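Local coordinates for alginate lyase (Bacteroides ovatus, PDB 3NNB), which probably cleaves the uronic acid polymer alginate by beta-elimination, at residues P144-I152 / M159-I168; K196-Q207 / Y226-T237. One frame throughout, in Å; residues are numbered along the deposited sequence. Where two conformers were deposited one is given.

Interaction 1 (P144-I152 / M159-I168); sequences PHLTYGQTI and MGRGAGMIDI
The carboxamide of Gln-150 reaches across to the carboxylate of Asp-167, with NE2 2.8 Å from OD1 in a nearly straight hydrogen bond (N-H...O angle 170°). The bond lies in the amide plane and meets OD1 on its syn side, while OD2 is taken by the hydroxyls of Tyr-63 and Ser-65, so both carboxylate oxygens have partners. The Gln-150 chain gets there with CG beside the backbone N (chi1 -65°) and runs extended beyond it, its CG passing 3.8 Å from CA of Gly-164. On the other side of the amide, OE1 accepts a weak bond of 2.9 Å from NH2 of Arg-161, and NE of Arg-161 bonds weakly to the Gln-150 backbone O. CD1 of Ile-152 covers one guanidinium face, 3.7 Å from CZ of Arg-161, and CB of Ala-163 covers the opposite one. The end of the type I turn 146-149 joins the returning loop, with Arg-161 N donating to Gly-149 O at 2.9 Å. Here the backbones come close, CA of Gly-149 lying 4.0 Å from CA of Gly-164. A water bridges Leu-146 O and Arg-161 O. NH2 of Arg-161 also hydrogen-bonds a citric acid, probably from the crystallisation liquor; a guanidinium packed on both faces could perhaps meet an acidic group such as a uronate in the same way.

Interaction 2 (K196-Q207 / Y226-T237); sequences KEWFTQLVEWMQ and YDVQLTAYALYT
Tyr-233 is a knob set in a hole formed by Phe-199, Leu-202, Val-203 and Met-206, where two helices of a probable alpha/alpha toroid pack, the axes of 196-207 and 226-236 approaching to 9.2 Å with N-to-C directions 139° apart. Its CB presses against CG2 of Val-203 at 3.4 Å. With CG beside the backbone N (chi1 -53°), the ring leans back along its own helix. CE1 of Phe-199 lies over one ring face, 3.7 Å from Tyr-233 CD1, and the two ring planes are 52° apart. At the ring's edge, CD2 meets the selenium of selenomethionine Met-206 at 3.9 Å, a Met-aromatic contact. CD2 of Leu-202 is also 3.9 Å from Tyr-233 CD2. At the tip, OH donates to a lone pair of Gln-229 OE1 at 2.7 Å. A valine at Tyr-233 would probably leave Phe-199 without the ring it leans on and Gln-229 OE1 without this donor. Phe-199 also receives the edge of Tyr-236 toward its face, completing an aromatic cluster. The Met-206 methyl, CE, fills the reciprocal hole, over the face of Tyr-226. Tyr-226 OH donates to Met-206 O at 2.9 Å from well above the carbonyl plane, and a water donates to that hydroxyl.

After helix 121-136 the chain enters strand 148-151, which pairs in parallel with the earlier strand 64-66, turns back over the six residues 153-158, and closes interaction 1 before reaching helix 171-180. After that helix it runs along helix 189-208, passes through the short helix 210-216 and returns along helix 221-236, so interaction 2 closes a longer, largely helical connection. The two contacts follow in series, neither nesting nor crossing, yet they touch in space: Met-165 O probably accepts a hydrogen bond from Gln-229 NE2, and Met-165 packs on Met-206. Helix 171-180, between them in sequence, packs against Tyr-233 and Tyr-236. The loop beside the citric acid thus rests on the helix pair of interaction 2.

Interaction 1 (P144-I152 / M159-I168)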
loop_
_atom_site.group_PDB
_atom_site.type_symbol
_atom_site.label_atom_id
_atom_site.label_comp_id
_atom_site.label_asym_id
_atom_site.label_seq_id
_atom_site.Cartn_x
_atom_site.Cartn_y
_atom_site.Cartn_z
ATOM N N PRO A 144 -14.005 -11.802 3.978
ATOM C CA PRO A 144 -13.698 -10.664 3.109
ATOM C C PRO A 144 -14.430 -9.366 3.515
ATOM O O PRO A 144 -15.289 -8.864 2.784
ATOM C CB PRO A 144 -14.130 -11.160 1.716
ATOM C CG PRO A 144 -15.231 -12.077 2.025
ATOM C CD PRO A 144 -14.854 -12.795 3.282
ATOM N N HIS A 145 -14.044 -8.840 4.678
ATOM C CA HIS A 145 -14.532 -7.561 5.198
ATOM C C HIS A 145 -13.619 -7.093 6.315
ATOM O O HIS A 145 -12.851 -7.861 6.864
ATOM C CB HIS A 145 -15.953 -7.675 5.728
ATOM C CG HIS A 145 -16.070 -8.493 6.971
ATOM N ND1 HIS A 145 -15.880 -7.960 8.238
ATOM C CD2 HIS A 145 -16.354 -9.800 7.147
ATOM C CE1 HIS A 145 -16.053 -8.910 9.132
ATOM N NE2 HIS A 145 -16.327 -10.035 8.499
ATOM N N LEU A 146 -13.713 -5.807 6.636
ATOM C CA LEU A 146 -12.922 -5.208 7.701
ATOM C C LEU A 146 -13.851 -4.457 8.683
ATOM O O LEU A 146 -13.534 -3.383 9.174
ATOM C CB LEU A 146 -11.826 -4.288 7.108
ATOM C CG LEU A 146 -10.607 -5.059 6.556
ATOM C CD1 LEU A 146 -10.884 -5.399 5.101
ATOM C CD2 LEU A 146 -9.344 -4.251 6.663
ATOM N N THR A 147 -14.975 -5.088 9.060
ATOM C CA THR A 147 -15.854 -4.527 10.070
ATOM C C THR A 147 -15.133 -4.258 11.386
ATOM O O THR A 147 -15.475 -3.287 12.093
ATOM C CB THR A 147 -17.099 -5.432 10.260
ATOM O OG1 THR A 147 -17.748 -5.521 8.995
ATOM C CG2 THR A 147 -18.070 -4.832 11.327
ATOM N N TYR A 148 -14.114 -5.073 11.699
ATOM C CA TYR A 148 -13.385 -4.934 12.961
ATOM C C TYR A 148 -11.944 -4.462 12.760
ATOM O O TYR A 148 -11.091 -4.730 13.574
ATOM C CB TYR A 148 -13.501 -6.208 13.791
ATOM C CG TYR A 148 -14.963 -6.472 14.158
ATOM C CD1 TYR A 148 -15.545 -5.808 15.241
ATOM C CD2 TYR A 148 -15.766 -7.304 13.391
ATOM C CE1 TYR A 148 -16.898 -5.991 15.552
ATOM C CE2 TYR A 148 -17.099 -7.472 13.687
ATOM C CZ TYR A 148 -17.663 -6.837 14.792
ATOM O OH TYR A 148 -19.030 -7.003 15.089
ATOM N N GLY A 149 -11.703 -3.774 11.633
ATOM C CA GLY A 149 -10.414 -3.125 11.383
ATOM C C GLY A 149 -10.264 -1.904 12.277
ATOM O O GLY A 149 -11.152 -1.053 12.332
ATOM N N GLN A 150 -9.112 -1.802 12.923
ATOM C CA GLN A 150 -8.791 -0.686 13.832
ATOM C C GLN A 150 -9.852 -0.334 14.864
ATOM O O GLN A 150 -10.287 0.824 15.019
ATOM C CB GLN A 150 -8.298 0.542 13.069
ATOM C CG GLN A 150 -7.000 0.292 12.371
ATOM C CD GLN A 150 -6.350 1.548 11.857
ATOM O OE1 GLN A 150 -6.547 2.650 12.415
ATOM N NE2 GLN A 150 -5.554 1.404 10.787
ATOM N N THR A 151 -10.271 -1.384 15.559
ATOM C CA THR A 151 -10.904 -1.255 16.886
ATOM C C THR A 151 -10.004 -0.491 17.825
ATOM O O THR A 151 -8.771 -0.464 17.658
ATOM C CB THR A 151 -11.170 -2.650 17.527
ATOM O OG1 THR A 151 -9.934 -3.295 17.888
ATOM C CG2 THR A 151 -12.042 -3.553 16.625
ATOM N N ILE A 152 -10.600 0.137 18.818
ATOM C CA ILE A 152 -9.850 0.889 19.806
ATOM C C ILE A 152 -10.465 0.545 21.162
ATOM O O ILE A 152 -11.656 0.729 21.365
ATOM C CB ILE A 152 -9.924 2.388 19.619
ATOM C CG1 ILE A 152 -9.428 2.839 18.242
ATOM C CG2 ILE A 152 -9.148 3.090 20.774
ATOM C CD1 ILE A 152 -9.808 4.306 17.896
HETATM N N MSE A 159 -16.534 -1.860 17.875
HETATM C CA MSE A 159 -16.589 -1.915 16.432
HETATM C C MSE A 159 -15.271 -1.450 15.826
HETATM O O MSE A 159 -14.544 -0.729 16.457
HETATM C CB MSE A 159 -17.748 -1.029 15.993
HETATM C CG MSE A 159 -18.143 -1.085 14.550
HETATM SE SE MSE A 159 -18.795 -2.748 13.965
HETATM C CE MSE A 159 -20.033 -3.266 15.333
ATOM N N GLY A 160 -14.972 -1.885 14.603
ATOM C CA GLY A 160 -13.918 -1.269 13.845
ATOM C C GLY A 160 -14.371 0.060 13.282
ATOM O O GLY A 160 -15.453 0.597 13.606
ATOM N N ARG A 161 -13.552 0.623 12.391
ATOM C CA ARG A 161 -13.839 1.927 11.849
ATOM C C ARG A 161 -13.253 2.042 10.441
ATOM O O ARG A 161 -12.456 1.218 10.034
ATOM C CB ARG A 161 -13.326 3.037 12.765
ATOM C CG ARG A 161 -11.877 2.984 12.969
ATOM C CD ARG A 161 -11.346 4.012 13.948
ATOM N NE ARG A 161 -9.921 3.791 14.077
ATOM C CZ ARG A 161 -9.008 4.741 14.275
ATOM N NH1 ARG A 161 -9.382 6.008 14.456
ATOM N NH2 ARG A 161 -7.722 4.426 14.319
ATOM N N GLY A 162 -13.671 3.052 9.699
ATOM C CA GLY A 162 -13.203 3.184 8.337
ATOM C C GLY A 162 -11.682 3.091 8.196
ATOM O O GLY A 162 -11.202 2.464 7.253
ATOM N N ALA A 163 -10.941 3.742 9.130
ATOM C CA ALA A 163 -9.477 3.775 9.121
ATOM C C ALA A 163 -8.847 2.410 8.968
ATOM O O ALA A 163 -7.747 2.307 8.470
ATOM C CB ALA A 163 -8.958 4.472 10.390
ATOM N N GLY A 164 -9.520 1.349 9.419
ATOM C CA GLY A 164 -9.004 -0.018 9.215
ATOM C C GLY A 164 -8.756 -0.425 7.783
ATOM O O GLY A 164 -7.939 -1.335 7.523
HETATM N N MSE A 165 -9.420 0.245 6.848
HETATM C CA MSE A 165 -9.208 -0.027 5.413
HETATM C C MSE A 165 -7.745 0.140 5.023
HETATM O O MSE A 165 -7.254 -0.563 4.139
HETATM C CB MSE A 165 -10.087 0.873 4.537
HETATM C CG MSE A 165 -11.508 0.369 4.332
HETATM SE SE MSE A 165 -11.600 -1.284 3.336
HETATM C CE MSE A 165 -10.486 -0.790 1.845
ATOM N N ILE A 166 -7.036 1.073 5.650
ATOM C CA ILE A 166 -5.636 1.301 5.288
ATOM C C ILE A 166 -4.792 0.044 5.542
ATOM O O ILE A 166 -3.745 -0.127 4.920
ATOM C CB ILE A 166 -5.052 2.585 5.983
ATOM C CG1 ILE A 166 -3.896 3.198 5.176
ATOM C CG2 ILE A 166 -4.569 2.290 7.442
ATOM C CD1 ILE A 166 -4.299 3.824 3.857
ATOM N N ASP A 167 -5.214 -0.802 6.486
ATOM C CA ASP A 167 -4.439 -1.998 6.856
ATOM C C ASP A 167 -4.125 -2.885 5.652
ATOM O O ASP A 167 -3.105 -3.576 5.641
ATOM C CB ASP A 167 -5.175 -2.860 7.884
ATOM C CG ASP A 167 -5.284 -2.216 9.274
ATOM O OD1 ASP A 167 -4.999 -1.013 9.417
ATOM O OD2 ASP A 167 -5.712 -2.927 10.216
ATOM N N ILE A 168 -5.030 -2.921 4.658
ATOM C CA ILE A 168 -4.885 -3.826 3.527
ATOM C C ILE A 168 -4.387 -3.150 2.282
ATOM O O ILE A 168 -4.450 -3.707 1.203
ATOM C CB ILE A 168 -6.206 -4.595 3.219
ATOM C CG1 ILE A 168 -7.402 -3.674 2.942
ATOM C CG2 ILE A 168 -6.482 -5.598 4.345
ATOM C CD1 ILE A 168 -8.533 -4.377 2.091
HETATM O O HOH W 1 -11.939 -1.170 8.562
HETATM O O HOH W 2 -12.783 1.594 16.116
HETATM O O HOH W 3 -13.497 -0.378 19.026
#

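Interaction 2 (K196-Q207 / Y226-T237)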
loop_
_atom_site.group_PDB
_atom_site.type_symbol
_atom_site.label_atom_id
_atom_site.label_comp_id
_atom_site.label_asym_id
_atom_site.label_seq_id
_atom_site.Cartn_x
_atom_site.Cartn_y
_atom_site.Cartn_z
ATOM N N LYS A 196 -10.032 -14.180 -6.862
ATOM C CA LYS A 196 -10.938 -13.200 -7.482
ATOM C C LYS A 196 -12.285 -13.172 -6.744
ATOM O O LYS A 196 -12.876 -12.105 -6.579
ATOM C CB LYS A 196 -11.137 -13.504 -8.956
ATOM C CG LYS A 196 -9.892 -13.217 -9.761
ATOM C CD LYS A 196 -10.017 -13.646 -11.232
ATOM C CE LYS A 196 -10.892 -12.715 -12.062
ATOM N NZ LYS A 196 -12.347 -12.946 -11.831
ATOM N N GLU A 197 -12.767 -14.329 -6.291
ATOM C CA GLU A 197 -14.031 -14.397 -5.533
ATOM C C GLU A 197 -13.904 -13.684 -4.181
ATOM O O GLU A 197 -14.797 -12.964 -3.776
ATOM C CB GLU A 197 -14.506 -15.844 -5.351
ATOM C CG GLU A 197 -15.129 -16.427 -6.639
ATOM C CD GLU A 197 -15.603 -17.870 -6.517
ATOM O OE1 GLU A 197 -15.405 -18.487 -5.463
ATOM O OE2 GLU A 197 -16.184 -18.376 -7.498
ATOM N N TRP A 198 -12.767 -13.864 -3.501
ATOM C CA TRP A 198 -12.526 -13.142 -2.237
ATOM C C TRP A 198 -12.543 -11.627 -2.455
ATOM O O TRP A 198 -13.251 -10.896 -1.746
ATOM C CB TRP A 198 -11.205 -13.583 -1.603
ATOM C CG TRP A 198 -11.045 -13.133 -0.181
ATOM C CD1 TRP A 198 -11.307 -13.886 0.938
ATOM C CD2 TRP A 198 -10.530 -11.886 0.292
ATOM N NE1 TRP A 198 -11.036 -13.177 2.054
ATOM C CE2 TRP A 198 -10.548 -11.949 1.702
ATOM C CE3 TRP A 198 -10.040 -10.742 -0.324
ATOM C CZ2 TRP A 198 -10.127 -10.911 2.495
ATOM C CZ3 TRP A 198 -9.620 -9.709 0.468
ATOM C CH2 TRP A 198 -9.663 -9.804 1.870
ATOM N N PHE A 199 -11.804 -11.145 -3.465
ATOM C CA PHE A 199 -11.737 -9.715 -3.730
ATOM C C PHE A 199 -13.100 -9.207 -4.230
ATOM O O PHE A 199 -13.429 -8.068 -4.010
ATOM C CB PHE A 199 -10.593 -9.371 -4.701
ATOM C CG PHE A 199 -9.277 -9.189 -3.998
ATOM C CD1 PHE A 199 -8.985 -7.978 -3.356
ATOM C CD2 PHE A 199 -8.363 -10.261 -3.869
ATOM C CE1 PHE A 199 -7.821 -7.815 -2.661
ATOM C CE2 PHE A 199 -7.200 -10.079 -3.158
ATOM C CZ PHE A 199 -6.927 -8.851 -2.550
ATOM N N THR A 200 -13.881 -10.038 -4.915
ATOM C CA THR A 200 -15.228 -9.618 -5.389
ATOM C C THR A 200 -16.096 -9.337 -4.168
ATOM O O THR A 200 -16.785 -8.324 -4.121
ATOM C CB THR A 200 -15.877 -10.692 -6.272
ATOM O OG1 THR A 200 -15.138 -10.845 -7.505
ATOM C CG2 THR A 200 -17.319 -10.355 -6.555
ATOM N N GLN A 201 -16.038 -10.233 -3.170
ATOM C CA GLN A 201 -16.759 -10.058 -1.934
ATOM C C GLN A 201 -16.292 -8.868 -1.134
ATOM O O GLN A 201 -17.081 -8.105 -0.592
ATOM C CB GLN A 201 -16.725 -11.303 -1.101
ATOM C CG GLN A 201 -17.560 -12.410 -1.679
ATOM C CD GLN A 201 -17.484 -13.653 -0.792
ATOM O OE1 GLN A 201 -16.553 -14.419 -0.882
ATOM N NE2 GLN A 201 -18.452 -13.820 0.072
ATOM N N LEU A 202 -14.991 -8.665 -1.072
ATOM C CA LEU A 202 -14.471 -7.459 -0.431
ATOM C C LEU A 202 -14.994 -6.177 -1.073
ATOM O O LEU A 202 -15.400 -5.263 -0.372
ATOM C CB LEU A 202 -12.939 -7.471 -0.457
ATOM C CG LEU A 202 -12.277 -6.255 0.194
ATOM C CD1 LEU A 202 -12.564 -6.170 1.729
ATOM C CD2 LEU A 202 -10.794 -6.159 -0.106
ATOM N N VAL A 203 -14.958 -6.098 -2.397
ATOM C CA VAL A 203 -15.475 -4.943 -3.135
ATOM C C VAL A 203 -16.971 -4.705 -2.881
ATOM O O VAL A 203 -17.366 -3.548 -2.624
ATOM C CB VAL A 203 -15.161 -4.989 -4.648
ATOM C CG1 VAL A 203 -15.955 -3.816 -5.394
ATOM C CG2 VAL A 203 -13.605 -4.880 -4.886
ATOM N N GLU A 204 -17.750 -5.778 -2.844
ATOM C CA GLU A 204 -19.152 -5.686 -2.443
ATOM C C GLU A 204 -19.304 -5.090 -1.048
ATOM O O GLU A 204 -20.166 -4.247 -0.830
ATOM C CB GLU A 204 -19.818 -7.060 -2.505
ATOM C CG GLU A 204 -20.072 -7.486 -3.943
ATOM C CD GLU A 204 -20.635 -8.882 -4.066
ATOM O OE1 GLU A 204 -20.576 -9.669 -3.118
ATOM O OE2 GLU A 204 -21.125 -9.171 -5.163
ATOM N N TRP A 205 -18.482 -5.546 -0.104
ATOM C CA TRP A 205 -18.526 -5.003 1.229
ATOM C C TRP A 205 -18.113 -3.532 1.216
ATOM O O TRP A 205 -18.719 -2.710 1.929
ATOM C CB TRP A 205 -17.611 -5.833 2.146
ATOM C CG TRP A 205 -17.560 -5.332 3.531
ATOM C CD1 TRP A 205 -18.488 -5.545 4.516
ATOM C CD2 TRP A 205 -16.568 -4.474 4.089
ATOM N NE1 TRP A 205 -18.110 -4.888 5.667
ATOM C CE2 TRP A 205 -16.948 -4.209 5.435
ATOM C CE3 TRP A 205 -15.415 -3.864 3.587
ATOM C CZ2 TRP A 205 -16.210 -3.374 6.257
ATOM C CZ3 TRP A 205 -14.676 -3.060 4.417
ATOM C CH2 TRP A 205 -15.084 -2.812 5.744
HETATM N N MSE A 206 -17.058 -3.185 0.473
HETATM C CA MSE A 206 -16.566 -1.793 0.432
HETATM C C MSE A 206 -17.644 -0.825 -0.079
HETATM O O MSE A 206 -17.739 0.309 0.381
HETATM C CB MSE A 206 -15.342 -1.676 -0.449
HETATM C CG MSE A 206 -14.112 -2.269 0.205
HETATM SE SE MSE A 206 -12.596 -2.351 -1.016
HETATM C CE MSE A 206 -12.215 -0.483 -1.150
ATOM N N GLN A 207 -18.437 -1.290 -1.026
ATOM C CA GLN A 207 -19.468 -0.437 -1.605
ATOM C C GLN A 207 -20.770 -0.344 -0.793
ATOM O O GLN A 207 -21.564 0.549 -1.046
ATOM C CB GLN A 207 -19.756 -0.843 -3.038
ATOM C CG GLN A 207 -18.601 -0.467 -3.969
ATOM C CD GLN A 207 -19.092 0.147 -5.274
ATOM O OE1 GLN A 207 -19.011 1.360 -5.469
ATOM N NE2 GLN A 207 -19.617 -0.685 -6.156
ATOM N N TYR A 226 -8.601 4.953 -0.187
ATOM C CA TYR A 226 -9.808 4.123 -0.419
ATOM C C TYR A 226 -10.055 3.999 -1.898
ATOM O O TYR A 226 -10.303 2.917 -2.399
ATOM C CB TYR A 226 -11.007 4.725 0.285
ATOM C CG TYR A 226 -12.311 4.003 -0.020
ATOM C CD1 TYR A 226 -13.034 4.318 -1.154
ATOM C CD2 TYR A 226 -12.790 2.987 0.818
ATOM C CE1 TYR A 226 -14.236 3.688 -1.454
ATOM C CE2 TYR A 226 -14.011 2.331 0.532
ATOM C CZ TYR A 226 -14.724 2.688 -0.595
ATOM O OH TYR A 226 -15.948 2.097 -0.966
ATOM N N ASP A 227 -9.984 5.125 -2.595
ATOM C CA ASP A 227 -10.265 5.111 -4.042
ATOM C C ASP A 227 -9.252 4.253 -4.799
ATOM O O ASP A 227 -9.599 3.531 -5.722
ATOM C CB ASP A 227 -10.270 6.514 -4.625
ATOM C CG ASP A 227 -11.530 7.287 -4.312
ATOM O OD1 ASP A 227 -12.421 6.791 -3.596
ATOM O OD2 ASP A 227 -11.634 8.442 -4.795
ATOM N N VAL A 228 -7.964 4.382 -4.452
ATOM C CA VAL A 228 -6.941 3.546 -5.096
ATOM C C VAL A 228 -7.223 2.054 -4.915
ATOM O O VAL A 228 -7.150 1.271 -5.866
ATOM C CB VAL A 228 -5.486 3.881 -4.621
ATOM C CG1 VAL A 228 -4.465 3.078 -5.406
ATOM C CG2 VAL A 228 -5.209 5.376 -4.785
ATOM N N GLN A 229 -7.559 1.676 -3.689
ATOM C CA GLN A 229 -7.801 0.272 -3.395
ATOM C C GLN A 229 -9.059 -0.176 -4.135
ATOM O O GLN A 229 -9.056 -1.215 -4.769
ATOM C CB GLN A 229 -8.026 0.089 -1.882
ATOM C CG GLN A 229 -6.829 0.386 -1.003
ATOM C CD GLN A 229 -7.002 -0.215 0.389
ATOM O OE1 GLN A 229 -6.967 -1.444 0.543
ATOM N NE2 GLN A 229 -7.151 0.648 1.419
ATOM N N LEU A 230 -10.132 0.621 -4.088
ATOM C CA LEU A 230 -11.365 0.228 -4.801
ATOM C C LEU A 230 -11.068 -0.002 -6.299
ATOM O O LEU A 230 -11.518 -0.986 -6.915
ATOM C CB LEU A 230 -12.463 1.272 -4.609
ATOM C CG LEU A 230 -13.839 0.875 -5.174
ATOM C CD1 LEU A 230 -14.466 -0.231 -4.312
ATOM C CD2 LEU A 230 -14.746 2.139 -5.232
ATOM N N THR A 231 -10.266 0.891 -6.867
ATOM C CA THR A 231 -9.932 0.842 -8.302
ATOM C C THR A 231 -9.144 -0.429 -8.611
ATOM O O THR A 231 -9.476 -1.171 -9.535
ATOM C CB THR A 231 -9.196 2.079 -8.727
ATOM O OG1 THR A 231 -10.019 3.226 -8.485
ATOM C CG2 THR A 231 -8.866 2.036 -10.247
ATOM N N ALA A 232 -8.092 -0.683 -7.826
ATOM C CA ALA A 232 -7.268 -1.857 -8.054
ATOM C C ALA A 232 -8.079 -3.158 -7.886
ATOM O O ALA A 232 -7.907 -4.103 -8.679
ATOM C CB ALA A 232 -6.102 -1.871 -7.062
ATOM N N TYR A 233 -8.923 -3.235 -6.851
ATOM C CA TYR A 233 -9.668 -4.486 -6.577
ATOM C C TYR A 233 -10.757 -4.665 -7.635
ATOM O O TYR A 233 -11.011 -5.788 -8.075
ATOM C CB TYR A 233 -10.233 -4.535 -5.165
ATOM C CG TYR A 233 -9.174 -4.279 -4.111
ATOM C CD1 TYR A 233 -7.851 -4.482 -4.368
ATOM C CD2 TYR A 233 -9.515 -3.768 -2.851
ATOM C CE1 TYR A 233 -6.863 -4.179 -3.395
ATOM C CE2 TYR A 233 -8.585 -3.522 -1.900
ATOM C CZ TYR A 233 -7.243 -3.688 -2.168
ATOM O OH TYR A 233 -6.286 -3.336 -1.233
ATOM N N ALA A 234 -11.342 -3.553 -8.082
ATOM C CA ALA A 234 -12.318 -3.606 -9.178
ATOM C C ALA A 234 -11.666 -4.194 -10.430
ATOM O O ALA A 234 -12.240 -5.075 -11.081
ATOM C CB ALA A 234 -12.909 -2.176 -9.461
ATOM N N LEU A 235 -10.453 -3.737 -10.770
ATOM C CA LEU A 235 -9.781 -4.218 -11.987
ATOM C C LEU A 235 -9.447 -5.693 -11.836
ATOM O O LEU A 235 -9.657 -6.464 -12.781
ATOM C CB LEU A 235 -8.501 -3.435 -12.304
ATOM C CG LEU A 235 -8.776 -2.036 -12.837
ATOM C CD1 LEU A 235 -7.493 -1.189 -12.846
ATOM C CD2 LEU A 235 -9.336 -2.150 -14.281
ATOM N N TYR A 236 -8.966 -6.106 -10.661
ATOM C CA TYR A 236 -8.578 -7.510 -10.473
ATOM C C TYR A 236 -9.779 -8.471 -10.641
ATOM O O TYR A 236 -9.621 -9.586 -11.127
ATOM C CB TYR A 236 -7.938 -7.730 -9.101
ATOM C CG TYR A 236 -7.414 -9.122 -8.888
ATOM C CD1 TYR A 236 -6.435 -9.659 -9.736
ATOM C CD2 TYR A 236 -7.885 -9.911 -7.852
ATOM C CE1 TYR A 236 -5.945 -10.966 -9.554
ATOM C CE2 TYR A 236 -7.440 -11.227 -7.707
ATOM C CZ TYR A 236 -6.456 -11.729 -8.536
ATOM O OH TYR A 236 -5.930 -13.027 -8.371
ATOM N N THR A 237 -10.943 -8.023 -10.232
ATOM C CA THR A 237 -12.176 -8.812 -10.286
ATOM C C THR A 237 -12.976 -8.621 -11.592
ATOM O O THR A 237 -14.062 -9.125 -11.702
ATOM C CB THR A 237 -13.071 -8.503 -9.083
ATOM O OG1 THR A 237 -13.487 -7.121 -9.093
ATOM C CG2 THR A 237 -12.342 -8.790 -7.774
HETATM O O HOH W 4 -14.265 -12.018 -10.680
HETATM O O HOH W 5 -16.407 -10.801 -9.793
HETATM O O HOH W 6 -17.730 2.864 -2.769
#